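Local structure of transcriptional regulator, GntR family (Thermotoga maritima, 3SXM) at residues A[41-46]-A[98-103]; A[9-14]-A[83-88]; A[65-70]-A[74-79]. The protein probably binds DNA to regulate transcription as a GntR-family protein, of which this chain is the all-helical, metal-binding FCD domain in its metal-free form. The protein carries 3 engineered substitutions. One frame throughout, in Å; residues are numbered along the deposited sequence. Where two conformers were deposited one is given.

Interaction 1: residues A[41-46]-A[98-103]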
ATOM      1  N   GLY A  41      -7.832  20.749  16.417  1.00 21.48           N
ATOM      2  CA  GLY A  41      -8.270  22.031  16.879  1.00 23.10           C
ATOM      3  C   GLY A  41      -9.174  22.716  15.879  1.00 26.83           C
ATOM      4  O   GLY A  41     -10.168  23.369  16.254  1.00 31.11           O
ATOM      5  N   GLU A  42      -8.801  22.574  14.623  1.00 24.41           N
ATOM      6  CA  GLU A  42      -9.601  23.130  13.504  1.00 32.65           C
ATOM      7  C   GLU A  42     -11.008  22.518  13.502  1.00 29.86           C
ATOM      8  O   GLU A  42     -12.016  23.212  13.365  1.00 36.21           O
ATOM      9  CB  GLU A  42      -8.909  22.766  12.199  1.00 35.02           C
ATOM     10  CG  GLU A  42      -9.381  23.480  10.980  1.00 48.11           C
ATOM     11  CD  GLU A  42      -8.286  23.487   9.945  1.00 57.53           C
ATOM     12  OE1 GLU A  42      -8.106  22.442   9.285  1.00 60.97           O
ATOM     13  OE2 GLU A  42      -7.571  24.510   9.844  1.00 66.44           O
ATOM     14  N   ILE A  43     -11.055  21.198  13.642  1.00 24.82           N
ATOM     15  CA  ILE A  43     -12.317  20.477  13.604  1.00 29.46           C
ATOM     16  C   ILE A  43     -13.161  20.804  14.784  1.00 33.30           C
ATOM     17  O   ILE A  43     -14.377  20.978  14.646  1.00 38.03           O
ATOM     18  CB  ILE A  43     -12.030  18.951  13.515  1.00 23.88           C
ATOM     19  CG1 ILE A  43     -11.492  18.591  12.131  1.00 29.65           C
ATOM     20  CG2 ILE A  43     -13.302  18.159  13.831  1.00 34.61           C
ATOM     21  CD1 ILE A  43     -11.018  17.151  12.006  1.00 30.71           C
ATOM     22  N   ASP A  44     -12.551  20.999  15.930  1.00 31.19           N
ATOM     23  CA  ASP A  44     -13.271  21.289  17.153  1.00 33.46           C
ATOM     24  C   ASP A  44     -13.690  22.769  17.245  1.00 46.16           C
ATOM     25  O   ASP A  44     -14.574  23.091  17.998  1.00 48.51           O
ATOM     26  CB  ASP A  44     -12.451  20.936  18.380  1.00 36.84           C
ATOM     27  CG  ASP A  44     -12.287  19.452  18.592  1.00 49.71           C
ATOM     28  OD1 ASP A  44     -12.971  18.656  17.989  1.00 36.61           O
ATOM     29  OD2 ASP A  44     -11.473  19.112  19.414  1.00 38.51           O
ATOM     30  N   ASP A  45     -13.055  23.637  16.502  1.00 37.66           N
ATOM     31  CA  ASP A  45     -13.395  25.023  16.546  1.00 41.42           C
ATOM     32  C   ASP A  45     -14.564  24.725  15.651  1.00 80.55           C
ATOM     33  O   ASP A  45     -14.450  24.730  14.457  1.00 95.46           O
ATOM     34  CB  ASP A  45     -12.287  25.841  15.919  1.00 46.54           C
ATOM     35  CG  ASP A  45     -12.354  27.316  16.257  1.00 60.48           C
ATOM     36  OD1 ASP A  45     -12.629  27.713  17.392  1.00 48.39           O
ATOM     37  OD2 ASP A  45     -12.077  28.072  15.330  1.00 65.98           O
ATOM     38  N   VAL A  46     -15.681  24.430  16.282  1.00 66.51           N
ATOM     39  CA  VAL A  46     -17.059  24.556  15.825  1.00 85.76           C
ATOM     40  C   VAL A  46     -17.855  23.287  16.117  1.00 85.49           C
ATOM     41  O   VAL A  46     -17.612  22.240  15.518  1.00 44.02           O
ATOM     42  CB  VAL A  46     -17.129  24.858  14.317  1.00 87.56           C
ATOM     43  CG1 VAL A  46     -18.343  24.183  13.696  1.00 90.82           C
ATOM     44  CG2 VAL A  46     -17.163  26.360  14.078  1.00 96.27           C
ATOM     45  N   VAL A  98     -20.724  14.683   8.092  1.00 22.87           N
ATOM     46  CA  VAL A  98     -20.470  13.332   8.497  1.00 21.56           C
ATOM     47  C   VAL A  98     -18.977  12.984   8.383  1.00 21.68           C
ATOM     48  O   VAL A  98     -18.442  12.325   9.272  1.00 21.35           O
ATOM     49  CB  VAL A  98     -21.351  12.335   7.742  1.00 22.12           C
ATOM     50  CG1 VAL A  98     -20.985  10.899   8.137  1.00 25.40           C
ATOM     51  CG2 VAL A  98     -22.805  12.599   8.027  1.00 23.05           C
ATOM     52  N   SER A  99     -18.285  13.450   7.339  1.00 19.42           N
ATOM     53  CA  SER A  99     -16.840  13.163   7.250  1.00 19.36           C
ATOM     54  C   SER A  99     -16.090  13.895   8.357  1.00 20.85           C
ATOM     55  O   SER A  99     -15.110  13.332   8.931  1.00 20.22           O
ATOM     56  CB  SER A  99     -16.316  13.532   5.868  1.00 21.74           C
ATOM     57  OG  SER A  99     -16.759  12.550   4.949  1.00 24.56           O
ATOM     58  N   ASN A 100     -16.547  15.063   8.719  0.55 22.38           N
ATOM     59  CA  ASN A 100     -15.881  15.789   9.762  0.55 27.15           C
ATOM     60  C   ASN A 100     -16.033  15.056  11.095  0.55 20.72           C
ATOM     61  O   ASN A 100     -15.106  14.984  11.901  0.55 17.27           O
ATOM     62  CB  ASN A 100     -16.414  17.191   9.833  0.55 22.82           C
ATOM     63  CG  ASN A 100     -15.781  17.957  10.898  0.55 33.16           C
ATOM     64  OD1 ASN A 100     -14.613  18.310  10.796  0.55 42.85           O
ATOM     65  ND2 ASN A 100     -16.528  18.205  11.964  0.55 30.62           N
ATOM     66  N   ARG A 101     -17.208  14.499  11.328  0.55 20.97           N
ATOM     67  CA  ARG A 101     -17.451  13.749  12.536  0.55 23.24           C
ATOM     68  C   ARG A 101     -16.567  12.496  12.586  0.55 21.65           C
ATOM     69  O   ARG A 101     -15.998  12.172  13.622  0.55 22.55           O
ATOM     70  CB  ARG A 101     -18.917  13.384  12.608  0.55 27.12           C
ATOM     71  CG  ARG A 101     -19.370  12.977  13.953  0.55 38.59           C
ATOM     72  CD  ARG A 101     -20.781  12.472  13.853  0.55 40.51           C
ATOM     73  NE  ARG A 101     -21.781  13.526  13.896  0.55 27.32           N
ATOM     74  CZ  ARG A 101     -22.824  13.600  13.078  0.55 41.48           C
ATOM     75  NH1 ARG A 101     -22.985  12.683  12.133  0.55 49.57           N
ATOM     76  NH2 ARG A 101     -23.697  14.586  13.199  0.55 35.13           N
ATOM     77  N   GLU A 102     -16.465  11.789  11.468  1.00 21.23           N
ATOM     78  CA  GLU A 102     -15.609  10.590  11.385  1.00 17.98           C
ATOM     79  C   GLU A 102     -14.154  10.946  11.657  1.00 21.70           C
ATOM     80  O   GLU A 102     -13.457  10.217  12.363  1.00 19.29           O
ATOM     81  CB  GLU A 102     -15.772   9.897  10.033  1.00 16.22           C
ATOM     82  CG  GLU A 102     -17.153   9.229   9.854  1.00 19.99           C
ATOM     83  CD  GLU A 102     -17.454   8.815   8.394  1.00 18.92           C
ATOM     84  OE1 GLU A 102     -16.697   9.225   7.468  1.00 19.49           O
ATOM     85  OE2 GLU A 102     -18.489   8.107   8.259  1.00 22.86           O
ATOM     86  N   HIS A 103     -13.718  12.073  11.108  1.00 17.99           N
ATOM     87  CA  HIS A 103     -12.338  12.536  11.327  1.00 18.83           C
ATOM     88  C   HIS A 103     -12.094  12.912  12.764  1.00 17.07           C
ATOM     89  O   HIS A 103     -11.044  12.567  13.350  1.00 17.94           O
ATOM     90  CB  HIS A 103     -12.009  13.728  10.470  1.00 17.66           C
ATOM     91  CG  HIS A 103     -11.783  13.367   9.057  1.00 16.34           C
ATOM     92  ND1 HIS A 103     -11.989  14.246   8.016  1.00 19.07           N
ATOM     93  CD2 HIS A 103     -11.406  12.194   8.500  1.00 17.37           C
ATOM     94  CE1 HIS A 103     -11.729  13.627   6.876  1.00 19.55           C
ATOM     95  NE2 HIS A 103     -11.336  12.388   7.148  1.00 19.28           N
TER
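At the edge of the metal site of the FCD domain, Ile43, near the end of helix 34-44, packs against Asn100 and His103 of helix 96-111. One isoleucine faces two residues a helical turn apart: both its branches straddle the Asn100 carbonyl oxygen, and the longer one goes on to His103. CG2 takes the amide of Asn100: it lies 3.3 Å from Asn100 OD1 and 3.7 Å from Asn100 ND2. CG1 is almost as near, 3.4 Å from Asn100 OD1, so the carbonyl oxygen rests in the fork of the two branches. The two side chains run past each other in opposite directions. Asn100 reaches this place because its CG stands anti to the backbone N (chi1 179°), which carries the amide across toward helix 34-44. Two conformers were modelled for Asn100; the amide contacts hold for the one described and are less certain for that reason.

The longer branch ends at CD1, which sits 3.9 Å from His103 CB, the two side chains meeting at roughly a right angle. Only the base of the histidine is touched, for its imidazole turns away into the interior. There it belongs to the cluster Asp59, His63, His103 and His125, which binds zinc in another structure of this protein. With the metal absent, His103 NE2 is hydrogen-bonded to His63 NE2, and the His103 ring also meets that of His125. The carbonyl oxygen of Ser99, one turn back, lies 3.2 Å above one face of the His103 ring, toward its rim. Glu102 acts from the second shell, with OE1 hydrogen-bonded to His125 ND1 and salt-bridged to Arg95.

Ile43 also packs on Lys104 and Ile107 farther along helix 96-111, while Asn100 leans on Ile54 of helix 51-68.

Interaction 2: residues A[9-14]-A[83-88]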
ATOM      1  N   ARG A   9     -13.817   3.194  -7.131  1.00 14.09           N
ATOM      2  CA  ARG A   9     -13.469   2.094  -6.243  1.00 14.12           C
ATOM      3  C   ARG A   9     -11.962   1.880  -6.224  1.00 15.63           C
ATOM      4  O   ARG A   9     -11.369   1.610  -5.149  1.00 15.84           O
ATOM      5  CB  ARG A   9     -14.197   0.825  -6.648  1.00 15.67           C
ATOM      6  CG  ARG A   9     -15.727   0.868  -6.396  1.00 18.96           C
ATOM      7  CD  ARG A   9     -16.276  -0.561  -6.395  1.00 24.18           C
ATOM      8  NE  ARG A   9     -17.735  -0.627  -6.310  1.00 26.23           N
ATOM      9  CZ  ARG A   9     -18.460  -0.480  -5.209  1.00 41.66           C
ATOM     10  NH1 ARG A   9     -17.892  -0.209  -4.045  1.00 33.27           N
ATOM     11  NH2 ARG A   9     -19.782  -0.584  -5.298  1.00 36.95           N
ATOM     12  N   GLU A  10     -11.336   2.035  -7.376  1.00 12.88           N
ATOM     13  CA  GLU A  10      -9.884   1.844  -7.465  1.00 12.72           C
ATOM     14  C   GLU A  10      -9.198   2.892  -6.637  1.00 12.64           C
ATOM     15  O   GLU A  10      -8.163   2.624  -6.007  1.00 13.22           O
ATOM     16  CB  GLU A  10      -9.336   1.903  -8.889  1.00 13.32           C
ATOM     17  CG  GLU A  10      -9.602   0.691  -9.729  1.00 15.25           C
ATOM     18  CD  GLU A  10      -9.070   0.830 -11.144  1.00 17.57           C
ATOM     19  OE1 GLU A  10      -8.668   1.957 -11.510  1.00 24.38           O
ATOM     20  OE2 GLU A  10      -9.111  -0.160 -11.885  1.00 20.48           O
ATOM     21  N   THR A  11      -9.703   4.103  -6.669  1.00 12.71           N
ATOM     22  CA  THR A  11      -9.119   5.228  -5.933  1.00 10.52           C
ATOM     23  C   THR A  11      -9.200   4.980  -4.430  1.00 14.13           C
ATOM     24  O   THR A  11      -8.208   5.114  -3.713  1.00 12.95           O
ATOM     25  CB  THR A  11      -9.865   6.560  -6.321  1.00 10.78           C
ATOM     26  OG1 THR A  11      -9.816   6.776  -7.723  1.00 13.21           O
ATOM     27  CG2 THR A  11      -9.179   7.712  -5.667  1.00 13.66           C
ATOM     28  N   ILE A  12     -10.367   4.635  -3.939  1.00 12.00           N
ATOM     29  CA  ILE A  12     -10.563   4.379  -2.533  1.00 13.34           C
ATOM     30  C   ILE A  12      -9.707   3.192  -2.078  1.00 15.96           C
ATOM     31  O   ILE A  12      -9.087   3.250  -1.021  1.00 13.32           O
ATOM     32  CB  ILE A  12     -12.023   4.152  -2.242  1.00 14.23           C
ATOM     33  CG1 ILE A  12     -12.843   5.439  -2.522  1.00 17.78           C
ATOM     34  CG2 ILE A  12     -12.192   3.659  -0.813  1.00 16.84           C
ATOM     35  CD1 ILE A  12     -12.558   6.597  -1.597  1.00 23.03           C
ATOM     36  N   GLU A  13      -9.650   2.114  -2.867  1.00 12.69           N
ATOM     37  CA  GLU A  13      -8.870   0.933  -2.471  1.00 11.71           C
ATOM     38  C   GLU A  13      -7.393   1.337  -2.383  1.00 12.42           C
ATOM     39  O   GLU A  13      -6.701   0.876  -1.466  1.00 11.88           O
ATOM     40  CB  GLU A  13      -9.042  -0.199  -3.448  1.00 13.05           C
ATOM     41  CG  GLU A  13      -8.187  -1.418  -3.104  1.00 15.95           C
ATOM     42  CD  GLU A  13      -8.453  -2.631  -3.972  1.00 15.94           C
ATOM     43  OE1 GLU A  13      -8.590  -2.487  -5.219  1.00 19.95           O
ATOM     44  OE2 GLU A  13      -8.578  -3.749  -3.417  1.00 17.91           O
ATOM     45  N   THR A  14      -6.910   2.141  -3.336  1.00 11.15           N
ATOM     46  CA  THR A  14      -5.522   2.622  -3.279  1.00 10.20           C
ATOM     47  C   THR A  14      -5.278   3.445  -2.039  1.00 11.24           C
ATOM     48  O   THR A  14      -4.228   3.310  -1.369  1.00 12.01           O
ATOM     49  CB  THR A  14      -5.151   3.387  -4.569  1.00 11.90           C
ATOM     50  OG1 THR A  14      -5.349   2.514  -5.675  1.00 12.78           O
ATOM     51  CG2 THR A  14      -3.729   3.865  -4.542  1.00 12.58           C
ATOM     52  N   TRP A  83      -2.832  12.447  -5.894  1.00 14.42           N
ATOM     53  CA  TRP A  83      -3.655  13.380  -5.144  1.00 12.89           C
ATOM     54  C   TRP A  83      -4.730  14.031  -5.989  1.00 15.19           C
ATOM     55  O   TRP A  83      -5.859  14.100  -5.489  1.00 14.02           O
ATOM     56  CB  TRP A  83      -2.822  14.473  -4.382  1.00 14.45           C
ATOM     57  CG  TRP A  83      -3.777  15.374  -3.713  1.00 16.82           C
ATOM     58  CD1 TRP A  83      -4.148  16.586  -4.151  1.00 18.96           C
ATOM     59  CD2 TRP A  83      -4.590  15.069  -2.578  1.00 14.44           C
ATOM     60  NE1 TRP A  83      -5.140  17.095  -3.358  1.00 18.62           N
ATOM     61  CE2 TRP A  83      -5.450  16.170  -2.397  1.00 17.81           C
ATOM     62  CE3 TRP A  83      -4.702  13.957  -1.727  1.00 17.62           C
ATOM     63  CZ2 TRP A  83      -6.393  16.216  -1.353  1.00 17.52           C
ATOM     64  CZ3 TRP A  83      -5.615  14.009  -0.682  1.00 20.99           C
ATOM     65  CH2 TRP A  83      -6.469  15.131  -0.526  1.00 18.99           C
ATOM     66  N   ASP A  84      -4.438  14.447  -7.193  1.00 13.91           N
ATOM     67  CA  ASP A  84      -5.477  15.101  -8.018  1.00 14.21           C
ATOM     68  C   ASP A  84      -6.603  14.142  -8.264  1.00 15.06           C
ATOM     69  O   ASP A  84      -7.781  14.554  -8.293  1.00 16.15           O
ATOM     70  CB  ASP A  84      -4.903  15.655  -9.296  1.00 15.38           C
ATOM     71  CG  ASP A  84      -4.182  16.966  -9.095  1.00 22.73           C
ATOM     72  OD1 ASP A  84      -4.334  17.578  -8.015  1.00 24.58           O
ATOM     73  OD2 ASP A  84      -3.428  17.370 -10.017  1.00 29.68           O
ATOM     74  N   ARG A  85      -6.312  12.872  -8.455  1.00 12.86           N
ATOM     75  CA  ARG A  85      -7.354  11.854  -8.625  1.00 12.42           C
ATOM     76  C   ARG A  85      -8.167  11.649  -7.337  1.00 14.19           C
ATOM     77  O   ARG A  85      -9.411  11.599  -7.341  1.00 13.65           O
ATOM     78  CB  ARG A  85      -6.695  10.534  -9.103  1.00 15.35           C
ATOM     79  CG  ARG A  85      -7.640   9.373  -9.133  1.00 16.95           C
ATOM     80  CD  ARG A  85      -7.112   8.266 -10.000  1.00 15.10           C
ATOM     81  NE  ARG A  85      -7.943   7.091  -9.872  1.00 14.18           N
ATOM     82  CZ  ARG A  85      -7.862   6.022 -10.653  1.00 16.03           C
ATOM     83  NH1 ARG A  85      -6.927   5.961 -11.634  1.00 15.38           N
ATOM     84  NH2 ARG A  85      -8.709   5.001 -10.476  1.00 16.31           N
ATOM     85  N   ILE A  86      -7.489  11.556  -6.200  1.00 11.62           N
ATOM     86  CA  ILE A  86      -8.127  11.496  -4.898  1.00 11.09           C
ATOM     87  C   ILE A  86      -9.084  12.695  -4.735  1.00 11.77           C
ATOM     88  O   ILE A  86     -10.230  12.529  -4.273  1.00 13.76           O
ATOM     89  CB  ILE A  86      -7.091  11.466  -3.747  1.00 11.76           C
ATOM     90  CG1 ILE A  86      -6.325  10.140  -3.771  1.00 12.41           C
ATOM     91  CG2 ILE A  86      -7.762  11.748  -2.420  1.00 12.12           C
ATOM     92  CD1 ILE A  86      -5.229  10.021  -2.746  1.00 11.79           C
ATOM     93  N   ASP A  87      -8.608  13.886  -5.114  1.00 13.81           N
ATOM     94  CA  ASP A  87      -9.324  15.136  -4.912  1.00 14.27           C
ATOM     95  C   ASP A  87     -10.536  15.156  -5.836  1.00 15.36           C
ATOM     96  O   ASP A  87     -11.591  15.648  -5.446  1.00 15.72           O
ATOM     97  CB  ASP A  87      -8.400  16.317  -5.194  1.00 15.84           C
ATOM     98  CG  ASP A  87      -8.787  17.609  -4.501  1.00 18.81           C
ATOM     99  OD1 ASP A  87      -9.685  17.624  -3.654  1.00 19.35           O
ATOM    100  OD2 ASP A  87      -8.104  18.611  -4.794  1.00 20.05           O
ATOM    101  N   LEU A  88     -10.405  14.674  -7.076  1.00 13.79           N
ATOM    102  CA  LEU A  88     -11.552  14.588  -8.001  1.00 13.26           C
ATOM    103  C   LEU A  88     -12.626  13.749  -7.333  1.00 14.87           C
ATOM    104  O   LEU A  88     -13.825  14.150  -7.269  1.00 15.89           O
ATOM    105  CB  LEU A  88     -11.099  13.983  -9.331  1.00 13.67           C
ATOM    106  CG  LEU A  88     -12.093  13.743 -10.430  1.00 14.82           C
ATOM    107  CD1 LEU A  88     -11.418  13.392 -11.688  1.00 18.18           C
ATOM    108  CD2 LEU A  88     -13.195  12.743 -10.188  1.00 23.64           C
TER
HETATM  109  O   HOH W   1      -6.921   3.513 -13.140  0.92 19.67           O
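Thr11 OG1 is held by two partners: Arg85 NE donates to it across the contact, 2.9 Å away and nearly straight at 170°, and the hydroxyl is also bonded to the carbonyl oxygen of Phe7 one turn earlier. The Thr11 oxygen lies practically in the guanidinium plane. Arg85 spans the gap with its chain extended from CG to NE, and NH2 continues to Glu10 OE1 at 3.2 Å, a salt bridge that uses the anti lone pair of OE1. Carboxylate and guanidinium are nearly coplanar, 27° apart. A water, also in the guanidinium plane, bridges the two, donating to Glu10 OE1 and accepting from Arg85 NH1, 2.9 Å from each atom, so the arginine is held flat along its edge; NH2 bonds the Phe7 carbonyl as well.

In the helical bundle of the FCD domain these residues join helix 5-25 to helix 73-90, whose local axes cross at -118°, 10.0 Å apart. The hydroxyl of Thr11 stands beside its own backbone N, which leaves CG2 anti to that N and set against the other helix, 4.0 Å from Ile86 CA and 4.2 Å from Ile86 CG1. Glu10 OE2 is salt-bridged to Lys6 and accepts from the backbone N of Glu73 of the second subunit, whose Leu74 packs on Arg85.

Interaction 3: residues A[65-70]-A[74-79]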
ATOM      1  N   LEU A  65      -1.035  13.691   6.346  1.00 14.23           N
ATOM      2  CA  LEU A  65      -0.190  13.536   7.545  1.00 12.90           C
ATOM      3  C   LEU A  65       0.123  12.071   7.741  1.00 14.05           C
ATOM      4  O   LEU A  65       1.278  11.699   8.090  1.00 14.20           O
ATOM      5  CB  LEU A  65      -0.918  14.082   8.822  1.00 15.81           C
ATOM      6  CG  LEU A  65      -0.281  13.700  10.172  1.00 16.90           C
ATOM      7  CD1 LEU A  65       1.052  14.248  10.313  1.00 19.74           C
ATOM      8  CD2 LEU A  65      -1.183  14.152  11.294  1.00 21.80           C
ATOM      9  N   PHE A  66      -0.840  11.205   7.533  1.00 13.78           N
ATOM     10  CA  PHE A  66      -0.631   9.756   7.797  1.00 12.84           C
ATOM     11  C   PHE A  66       0.514   9.310   6.889  1.00 14.58           C
ATOM     12  O   PHE A  66       1.429   8.591   7.307  1.00 13.60           O
ATOM     13  CB  PHE A  66      -1.878   8.940   7.498  1.00 13.97           C
ATOM     14  CG  PHE A  66      -3.076   9.258   8.387  1.00 14.10           C
ATOM     15  CD1 PHE A  66      -2.939   9.824   9.634  1.00 13.16           C
ATOM     16  CD2 PHE A  66      -4.352   9.008   7.911  1.00 17.78           C
ATOM     17  CE1 PHE A  66      -4.062  10.128  10.436  1.00 14.80           C
ATOM     18  CE2 PHE A  66      -5.456   9.298   8.733  1.00 16.90           C
ATOM     19  CZ  PHE A  66      -5.281   9.832   9.953  1.00 15.49           C
ATOM     20  N   ILE A  67       0.442   9.734   5.649  1.00 11.68           N
ATOM     21  CA  ILE A  67       1.440   9.328   4.619  1.00 12.04           C
ATOM     22  C   ILE A  67       2.806   9.932   4.963  1.00 12.13           C
ATOM     23  O   ILE A  67       3.862   9.230   4.936  1.00 13.18           O
ATOM     24  CB  ILE A  67       0.982   9.774   3.250  1.00 11.60           C
ATOM     25  CG1 ILE A  67      -0.326   9.080   2.860  1.00 12.80           C
ATOM     26  CG2 ILE A  67       2.076   9.594   2.176  1.00 13.61           C
ATOM     27  CD1 ILE A  67      -0.230   7.592   2.549  1.00 13.72           C
ATOM     28  N   ARG A  68       2.819  11.219   5.306  0.50 17.54           N
ATOM     29  CA  ARG A  68       4.049  11.947   5.574  0.50  8.81           C
ATOM     30  C   ARG A  68       4.814  11.349   6.759  0.50 11.17           C
ATOM     31  O   ARG A  68       6.049  11.338   6.747  0.50 14.73           O
ATOM     32  CB  ARG A  68       3.748  13.448   5.779  0.50 16.03           C
ATOM     33  CG  ARG A  68       4.906  14.290   6.245  0.50 13.81           C
ATOM     34  CD  ARG A  68       5.965  14.461   5.240  0.50 29.98           C
ATOM     35  NE  ARG A  68       5.546  15.248   4.084  0.50 41.54           N
ATOM     36  CZ  ARG A  68       6.362  15.605   3.102  0.50 24.81           C
ATOM     37  NH1 ARG A  68       7.635  15.258   3.144  0.50 35.23           N
ATOM     38  NH2 ARG A  68       5.907  16.321   2.090  0.50 34.27           N
ATOM     39  N   ALA A  69       4.103  10.828   7.758  1.00 12.89           N
ATOM     40  CA  ALA A  69       4.691  10.305   8.981  1.00 13.42           C
ATOM     41  C   ALA A  69       5.581   9.082   8.686  1.00 13.10           C
ATOM     42  O   ALA A  69       6.422   8.753   9.495  1.00 15.32           O
ATOM     43  CB  ALA A  69       3.567   9.964  10.014  1.00 14.66           C
ATOM     44  N   SER A  70       5.379   8.425   7.544  1.00 14.23           N
ATOM     45  CA  SER A  70       6.271   7.299   7.134  1.00 15.07           C
ATOM     46  C   SER A  70       7.692   7.764   6.955  1.00 14.60           C
ATOM     47  O   SER A  70       8.641   6.975   7.090  1.00 15.42           O
ATOM     48  CB  SER A  70       5.772   6.611   5.852  1.00 12.67           C
ATOM     49  OG  SER A  70       5.944   7.462   4.754  1.00 14.01           O
ATOM     50  N   LEU A  74       9.383   7.876  -1.303  1.00 12.79           N
ATOM     51  CA  LEU A  74       8.697   7.206  -2.396  1.00 11.65           C
ATOM     52  C   LEU A  74       7.217   7.083  -2.167  1.00 12.11           C
ATOM     53  O   LEU A  74       6.449   7.429  -3.062  1.00 13.18           O
ATOM     54  CB  LEU A  74       9.376   5.834  -2.729  1.00 12.33           C
ATOM     55  CG  LEU A  74       8.740   5.036  -3.861  1.00 13.54           C
ATOM     56  CD1 LEU A  74       8.726   5.868  -5.123  1.00 14.55           C
ATOM     57  CD2 LEU A  74       9.458   3.708  -4.124  1.00 15.30           C
ATOM     58  N   ILE A  75       6.809   6.664  -0.987  1.00 11.75           N
ATOM     59  CA  ILE A  75       5.379   6.581  -0.637  1.00 10.01           C
ATOM     60  C   ILE A  75       4.753   7.953  -0.710  1.00 10.97           C
ATOM     61  O   ILE A  75       3.676   8.112  -1.300  1.00 12.31           O
ATOM     62  CB  ILE A  75       5.157   5.905   0.720  1.00 11.73           C
ATOM     63  CG1 ILE A  75       5.592   4.458   0.647  1.00 13.36           C
ATOM     64  CG2 ILE A  75       3.682   5.992   1.085  1.00 12.52           C
ATOM     65  CD1 ILE A  75       5.514   3.697   1.989  1.00 14.15           C
ATOM     66  N   ILE A  76       5.420   8.949  -0.156  1.00 12.51           N
ATOM     67  CA  ILE A  76       4.970  10.349  -0.181  1.00 11.13           C
ATOM     68  C   ILE A  76       4.785  10.796  -1.612  1.00 13.32           C
ATOM     69  O   ILE A  76       3.764  11.417  -1.950  1.00 13.60           O
ATOM     70  CB  ILE A  76       5.902  11.257   0.609  1.00 14.15           C
ATOM     71  CG1 ILE A  76       5.859  10.901   2.115  1.00 13.70           C
ATOM     72  CG2 ILE A  76       5.571  12.723   0.402  1.00 14.14           C
ATOM     73  CD1 ILE A  76       7.006  11.445   2.938  1.00 14.87           C
ATOM     74  N   SER A  77       5.748  10.497  -2.482  1.00 12.79           N
ATOM     75  CA  SER A  77       5.694  10.945  -3.859  1.00 11.95           C
ATOM     76  C   SER A  77       4.588  10.226  -4.622  1.00 13.37           C
ATOM     77  O   SER A  77       3.925  10.859  -5.476  1.00 15.47           O
ATOM     78  CB  SER A  77       7.071  10.755  -4.545  1.00 17.71           C
ATOM     79  OG  SER A  77       7.333   9.431  -4.902  1.00 27.05           O
ATOM     80  N   LEU A  78       4.312   8.963  -4.324  1.00 12.73           N
ATOM     81  CA  LEU A  78       3.240   8.235  -5.020  1.00 12.10           C
ATOM     82  C   LEU A  78       1.905   8.801  -4.595  1.00 12.02           C
ATOM     83  O   LEU A  78       0.997   8.960  -5.429  1.00 12.24           O
ATOM     84  CB  LEU A  78       3.318   6.724  -4.708  1.00 12.43           C
ATOM     85  CG  LEU A  78       4.554   6.026  -5.281  1.00 12.16           C
ATOM     86  CD1 LEU A  78       4.566   4.630  -4.759  1.00 16.91           C
ATOM     87  CD2 LEU A  78       4.526   6.000  -6.786  1.00 17.40           C
ATOM     88  N   TYR A  79       1.781   9.169  -3.333  1.00 12.36           N
ATOM     89  CA  TYR A  79       0.493   9.724  -2.842  1.00 10.08           C
ATOM     90  C   TYR A  79       0.292  11.094  -3.485  1.00 12.24           C
ATOM     91  O   TYR A  79      -0.848  11.454  -3.909  1.00 13.52           O
ATOM     92  CB  TYR A  79       0.476   9.834  -1.335  1.00 10.91           C
ATOM     93  CG  TYR A  79      -0.897  10.027  -0.732  1.00 12.15           C
ATOM     94  CD1 TYR A  79      -1.750   8.965  -0.567  1.00 10.18           C
ATOM     95  CD2 TYR A  79      -1.280  11.267  -0.304  1.00 11.23           C
ATOM     96  CE1 TYR A  79      -3.015   9.134   0.046  1.00 11.35           C
ATOM     97  CE2 TYR A  79      -2.554  11.452   0.281  1.00 12.81           C
ATOM     98  CZ  TYR A  79      -3.374  10.400   0.428  1.00 12.27           C
ATOM     99  OH  TYR A  79      -4.616  10.615   1.008  1.00 13.18           O
TER
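Ile67 points its CB at the helix across the turn, and from there its two branches part. CG2, anti to the backbone N, settles against the backbone of the partner helix, 3.8 Å from Ile76 CA, with Tyr79 CB at 3.9 Å and Ile75 CG2 at 4.1 Å. CG1 goes the other way and stands over the Tyr79 ring, 3.7 Å from its centroid and only 10° off the ring normal, a CH-pi contact close to the centre of the face. The tip, CD1, carries on over the rim, 3.7 Å from Tyr79 CD1. Beyond the ring, Tyr79 OH is hydrogen-bonded to Glu19, and the tyrosine also packs on His63, a zinc ligand in another structure of the protein.

Arg68 is modelled in two conformers; in the one described, bends at chi2 (69°) and chi3 (67°) fold its chain round until Ile76 CG2 lies 3.9 Å above the Arg68 guanidinium plane, over its centre. Ile67 O receives two donors from Ser70: its backbone N and its hydroxyl, with Ser70 OG 2.7 Å from Ile67 O, almost in line with the carbonyl bond. Ser70 OG accepts in turn from Asn72 N, and Asn72 OD1 from Ile75 N. Serine and asparagine thereby tie down the short turn of a helical hairpin, helix 51-68 followed after that turn by helix 73-90, with an apolar seam inside it.

All three contacts are mainly buried and lie between helices of one FCD domain, but their chemistry differs. Interaction 2 is the polar one, a charged and hydrated network near the subunit interface; interaction 3 is apolar and covers the most surface, with an exposed arginine at its edge; interaction 1 is small and mixed, one isoleucine against an amide and the base of a histidine that binds zinc in another structure. Interactions 2 and 3 share helix 73-90 and touch directly, Ile86 CD1 lying 3.7 Å from Tyr79 CE1, and both reach the second subunit. Interaction 1 lies across the chain's centre from them, its centre about 22 and 23 Å from theirs.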